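Local coordinates for protein binary enterotoxin of Clostridium perfringens component a (Clostridium perfringens, PDB 5WTZ) that transfers ADP-ribose from NAD+ to actin, probably as the enzymatic component of a two-part clostridial enterotoxin, at residues D11-A23 / F140-S152. Numbering follows the deposited sequence.
Sequences DFAKDKNSATLWA and FKDVTMTEPDINS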
loop_
_atom_site.group_PDB
_atom_site.type_symbol
_atom_site.label_atom_id
_atom_site.label_comp_id
_atom_site.label_asym_id
_atom_site.label_seq_id
_atom_site.Cartn_x
_atom_site.Cartn_y
_atom_site.Cartn_z
ATOM N N ASP A 11 -7.887 24.393 9.222
ATOM C CA ASP A 11 -6.731 23.973 10.014
ATOM C C ASP A 11 -6.795 24.577 11.425
ATOM O O ASP A 11 -6.621 25.785 11.591
ATOM C CB ASP A 11 -5.443 24.397 9.301
ATOM C CG ASP A 11 -4.204 23.695 9.827
ATOM O OD1 ASP A 11 -4.225 23.167 10.964
ATOM O OD2 ASP A 11 -3.193 23.675 9.091
ATOM N N PHE A 12 -7.044 23.739 12.435
ATOM C CA PHE A 12 -7.132 24.198 13.829
ATOM C C PHE A 12 -5.779 24.667 14.353
ATOM O O PHE A 12 -5.706 25.346 15.377
ATOM C CB PHE A 12 -7.685 23.095 14.743
ATOM C CG PHE A 12 -9.175 22.961 14.683
ATOM C CD1 PHE A 12 -9.992 23.966 15.166
ATOM C CD2 PHE A 12 -9.761 21.839 14.123
ATOM C CE1 PHE A 12 -11.371 23.851 15.101
ATOM C CE2 PHE A 12 -11.134 21.716 14.053
ATOM C CZ PHE A 12 -11.941 22.721 14.544
ATOM N N ALA A 13 -4.724 24.302 13.629
ATOM C CA ALA A 13 -3.361 24.740 13.904
ATOM C C ALA A 13 -2.961 24.488 15.362
ATOM O O ALA A 13 -2.306 23.498 15.661
ATOM C CB ALA A 13 -3.203 26.204 13.548
ATOM N N LYS A 14 -3.369 25.376 16.264
ATOM C CA LYS A 14 -3.020 25.238 17.681
ATOM C C LYS A 14 -4.215 25.503 18.597
ATOM O O LYS A 14 -4.121 25.395 19.827
ATOM C CB LYS A 14 -1.868 26.176 18.026
ATOM C CG LYS A 14 -0.606 25.881 17.234
ATOM C CD LYS A 14 0.578 26.651 17.777
ATOM C CE LYS A 14 1.888 26.095 17.240
ATOM N NZ LYS A 14 3.035 26.958 17.631
ATOM N N ASP A 15 -5.342 25.833 17.977
ATOM C CA ASP A 15 -6.590 26.064 18.689
ATOM C C ASP A 15 -7.197 24.764 19.118
ATOM O O ASP A 15 -8.149 24.275 18.508
ATOM C CB ASP A 15 -7.613 26.800 17.827
ATOM C CG ASP A 15 -8.835 27.245 18.626
ATOM O OD1 ASP A 15 -9.046 26.765 19.768
ATOM O OD2 ASP A 15 -9.599 28.075 18.098
ATOM N N LYS A 16 -6.695 24.195 20.185
ATOM C CA LYS A 16 -7.265 22.930 20.528
ATOM C C LYS A 16 -8.510 23.083 21.392
ATOM O O LYS A 16 -9.298 22.148 21.514
ATOM C CB LYS A 16 -6.200 22.070 21.160
ATOM C CG LYS A 16 -6.683 20.758 21.607
ATOM C CD LYS A 16 -6.078 20.669 22.952
ATOM C CE LYS A 16 -7.069 20.341 24.010
ATOM N NZ LYS A 16 -6.302 20.065 25.248
ATOM N N ASN A 17 -8.729 24.274 21.940
ATOM C CA ASN A 17 -10.002 24.555 22.593
ATOM C C ASN A 17 -11.186 24.374 21.643
ATOM O O ASN A 17 -12.074 23.549 21.879
ATOM C CB ASN A 17 -10.018 25.971 23.161
ATOM C CG ASN A 17 -11.331 26.302 23.858
ATOM O OD1 ASN A 17 -12.524 26.536 23.607
ATOM N ND2 ASN A 17 -11.419 25.939 25.131
ATOM N N SER A 18 -11.195 25.151 20.569
ATOM C CA SER A 18 -12.261 25.059 19.571
ATOM C C SER A 18 -12.310 23.670 18.947
ATOM O O SER A 18 -13.391 23.159 18.633
ATOM C CB SER A 18 -12.065 26.093 18.471
ATOM O OG SER A 18 -11.028 25.668 17.608
ATOM N N ALA A 19 -11.131 23.073 18.764
ATOM C CA ALA A 19 -11.022 21.740 18.190
ATOM C C ALA A 19 -11.776 20.719 19.040
ATOM O O ALA A 19 -12.539 19.912 18.509
ATOM C CB ALA A 19 -9.544 21.331 18.035
ATOM N N THR A 20 -11.572 20.765 20.359
ATOM C CA THR A 20 -12.234 19.822 21.258
ATOM C C THR A 20 -13.727 20.106 21.314
ATOM O O THR A 20 -14.528 19.181 21.446
ATOM C CB THR A 20 -11.649 19.855 22.707
ATOM O OG1 THR A 20 -11.665 21.197 23.210
ATOM C CG2 THR A 20 -10.233 19.277 22.760
ATOM N N LEU A 21 -14.098 21.378 21.211
ATOM C CA LEU A 21 -15.507 21.737 21.210
ATOM C C LEU A 21 -16.137 21.125 19.971
ATOM O O LEU A 21 -17.046 20.292 20.068
ATOM C CB LEU A 21 -15.702 23.250 21.224
ATOM C CG LEU A 21 -17.126 23.630 21.620
ATOM C CD1 LEU A 21 -17.519 22.940 22.927
ATOM C CD2 LEU A 21 -17.287 25.137 21.709
ATOM N N TRP A 22 -15.623 21.541 18.815
ATOM C CA TRP A 22 -15.962 20.940 17.527
ATOM C C TRP A 22 -15.988 19.418 17.627
ATOM O O TRP A 22 -16.959 18.781 17.224
ATOM C CB TRP A 22 -14.968 21.387 16.457
ATOM C CG TRP A 22 -15.160 20.713 15.132
ATOM C CD1 TRP A 22 -16.141 20.966 14.213
ATOM C CD2 TRP A 22 -14.343 19.683 14.570
ATOM N NE1 TRP A 22 -15.985 20.150 13.116
ATOM C CE2 TRP A 22 -14.886 19.355 13.310
ATOM C CE3 TRP A 22 -13.201 19.006 15.007
ATOM C CZ2 TRP A 22 -14.332 18.379 12.490
ATOM C CZ3 TRP A 22 -12.653 18.038 14.186
ATOM C CH2 TRP A 22 -13.219 17.736 12.942
ATOM N N ALA A 23 -14.930 18.849 18.206
ATOM C CA ALA A 23 -14.825 17.407 18.367
ATOM C C ALA A 23 -15.913 16.865 19.272
ATOM O O ALA A 23 -16.354 15.732 19.117
ATOM C CB ALA A 23 -13.476 17.036 18.927
ATOM N N PHE A 140 -6.555 1.379 10.055
ATOM C CA PHE A 140 -7.117 2.679 10.392
ATOM C C PHE A 140 -5.993 3.578 10.883
ATOM O O PHE A 140 -4.998 3.111 11.439
ATOM C CB PHE A 140 -8.215 2.557 11.456
ATOM C CG PHE A 140 -9.318 1.614 11.080
ATOM C CD1 PHE A 140 -10.371 2.036 10.295
ATOM C CD2 PHE A 140 -9.286 0.292 11.496
ATOM C CE1 PHE A 140 -11.378 1.150 9.933
ATOM C CE2 PHE A 140 -10.284 -0.592 11.139
ATOM C CZ PHE A 140 -11.334 -0.164 10.358
ATOM N N LYS A 141 -6.149 4.874 10.670
ATOM C CA LYS A 141 -5.132 5.826 11.073
ATOM C C LYS A 141 -5.752 6.870 11.986
ATOM O O LYS A 141 -6.604 7.642 11.563
ATOM C CB LYS A 141 -4.493 6.481 9.838
ATOM C CG LYS A 141 -3.424 7.522 10.160
ATOM C CD LYS A 141 -2.389 6.980 11.137
ATOM C CE LYS A 141 -1.144 7.864 11.179
ATOM N NZ LYS A 141 -0.065 7.292 12.040
ATOM N N ASP A 142 -5.342 6.882 13.248
ATOM C CA ASP A 142 -5.833 7.898 14.156
ATOM C C ASP A 142 -4.792 8.991 14.281
ATOM O O ASP A 142 -3.587 8.719 14.259
ATOM C CB ASP A 142 -6.198 7.306 15.517
ATOM C CG ASP A 142 -5.085 6.472 16.123
ATOM O OD1 ASP A 142 -4.931 5.290 15.733
ATOM O OD2 ASP A 142 -4.380 6.998 17.010
ATOM N N VAL A 143 -5.270 10.228 14.370
ATOM C CA VAL A 143 -4.418 11.408 14.353
ATOM C C VAL A 143 -4.911 12.468 15.324
ATOM O O VAL A 143 -5.943 12.288 15.971
ATOM C CB VAL A 143 -4.357 12.020 12.946
ATOM C CG1 VAL A 143 -3.673 11.066 11.994
ATOM C CG2 VAL A 143 -5.757 12.345 12.458
ATOM N N THR A 144 -4.186 13.580 15.409
ATOM C CA THR A 144 -4.574 14.678 16.290
ATOM C C THR A 144 -4.934 15.935 15.488
ATOM O O THR A 144 -4.553 16.074 14.323
ATOM C CB THR A 144 -3.462 14.995 17.306
ATOM O OG1 THR A 144 -2.310 15.502 16.627
ATOM C CG2 THR A 144 -3.069 13.741 18.044
ATOM N N MET A 145 -5.674 16.846 16.118
ATOM C CA MET A 145 -6.254 17.998 15.423
ATOM C C MET A 145 -5.343 19.213 15.344
ATOM O O MET A 145 -5.610 20.143 14.585
ATOM C CB MET A 145 -7.553 18.420 16.104
ATOM C CG MET A 145 -8.587 17.330 16.135
ATOM S SD MET A 145 -10.074 17.781 17.036
ATOM C CE MET A 145 -10.683 16.113 17.341
ATOM N N THR A 146 -4.288 19.221 16.147
ATOM C CA THR A 146 -3.445 20.403 16.263
ATOM C C THR A 146 -1.974 20.032 16.267
ATOM O O THR A 146 -1.615 18.894 16.564
ATOM C CB THR A 146 -3.762 21.208 17.553
ATOM O OG1 THR A 146 -3.760 20.333 18.686
ATOM C CG2 THR A 146 -5.116 21.892 17.449
ATOM N N GLU A 147 -1.131 20.997 15.916
ATOM C CA GLU A 147 0.309 20.811 15.947
ATOM C C GLU A 147 0.737 20.379 17.331
ATOM O O GLU A 147 0.371 21.014 18.312
ATOM C CB GLU A 147 1.030 22.096 15.546
ATOM C CG GLU A 147 2.540 21.960 15.500
ATOM C CD GLU A 147 3.228 23.289 15.280
ATOM O OE1 GLU A 147 2.976 23.916 14.229
ATOM O OE2 GLU A 147 4.012 23.712 16.163
ATOM N N PRO A 148 1.505 19.286 17.421
ATOM C CA PRO A 148 1.894 18.805 18.751
ATOM C C PRO A 148 2.639 19.868 19.543
ATOM O O PRO A 148 3.288 20.741 18.951
ATOM C CB PRO A 148 2.796 17.618 18.442
ATOM C CG PRO A 148 2.323 17.137 17.095
ATOM C CD PRO A 148 1.953 18.383 16.348
ATOM N N ASP A 149 2.516 19.805 20.865
ATOM C CA ASP A 149 3.097 20.804 21.755
ATOM C C ASP A 149 4.154 20.155 22.626
ATOM O O ASP A 149 4.595 20.730 23.632
ATOM C CB ASP A 149 2.015 21.447 22.624
ATOM C CG ASP A 149 2.491 22.715 23.301
ATOM O OD1 ASP A 149 3.531 23.256 22.873
ATOM O OD2 ASP A 149 1.831 23.168 24.260
ATOM N N ILE A 150 4.545 18.944 22.243
ATOM C CA ILE A 150 5.471 18.149 23.042
ATOM C C ILE A 150 6.512 17.435 22.177
ATOM O O ILE A 150 6.365 17.313 20.956
ATOM C CB ILE A 150 4.700 17.112 23.947
ATOM C CG1 ILE A 150 3.712 16.258 23.142
ATOM C CG2 ILE A 150 3.964 17.802 25.083
ATOM C CD1 ILE A 150 4.312 15.102 22.445
ATOM N N ASN A 151 7.568 16.976 22.838
ATOM C CA ASN A 151 8.667 16.294 22.182
ATOM C C ASN A 151 8.225 15.009 21.491
ATOM O O ASN A 151 7.280 14.357 21.925
ATOM C CB ASN A 151 9.760 15.970 23.203
ATOM C CG ASN A 151 10.879 15.151 22.603
ATOM O OD1 ASN A 151 11.711 15.674 21.861
ATOM N ND2 ASN A 151 10.893 13.855 22.895
ATOM N N SER A 152 8.919 14.645 20.422
ATOM C CA SER A 152 8.811 13.299 19.896
ATOM C C SER A 152 10.198 12.706 19.718
ATOM O O SER A 152 11.152 13.423 19.405
ATOM C CB SER A 152 8.053 13.285 18.572
ATOM O OG SER A 152 7.900 11.965 18.083
HETATM O O HOH W 1 -5.667 21.356 12.340
HETATM O O HOH W 2 -7.665 20.488 12.425
#
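With CG turned away from its own carbonyl carbon (chi1 -59°) and the chain extended beyond it, Met145 slides its thioether against Ala19, Trp22 and Ala23 on helix 16-31. This Met-aromatic contact shows how a helix can be docked on the loop that leaves an edge strand, here 141-144 in the ADP-ribosyltransferase fold of the N-terminal half, far from the bound NAD. Met145 SD lies at the rim of the indole, practically in its plane, 5.0 Å from the centroid of the six-membered ring of Trp22. Phe12 CE2 lies over one face of that indole, toward its rim, the two rings being steeply inclined, while Ala19 CA sits over the centre of the Phe12 ring. Val180 of strand 179-182 and Ser170 of strand 168-171 also touch Met145.

Mostly polar links join the turn before the helix, and its first residue, to the loop. Water 2 donates to Met145 O at 3.0 Å and accepts only a weak bond from Phe12 N. Thr146 CG2 packs on CB of Lys16, and the ammonium of that lysine is hydrogen-bonded to Asn177. Lys14 and Glu147 run side by side in a long salt bridge, NZ to OE2 3.7 Å. Nearby, Glu147 N donates to Ala13 O at 2.8 Å, almost straight along the C=O axis.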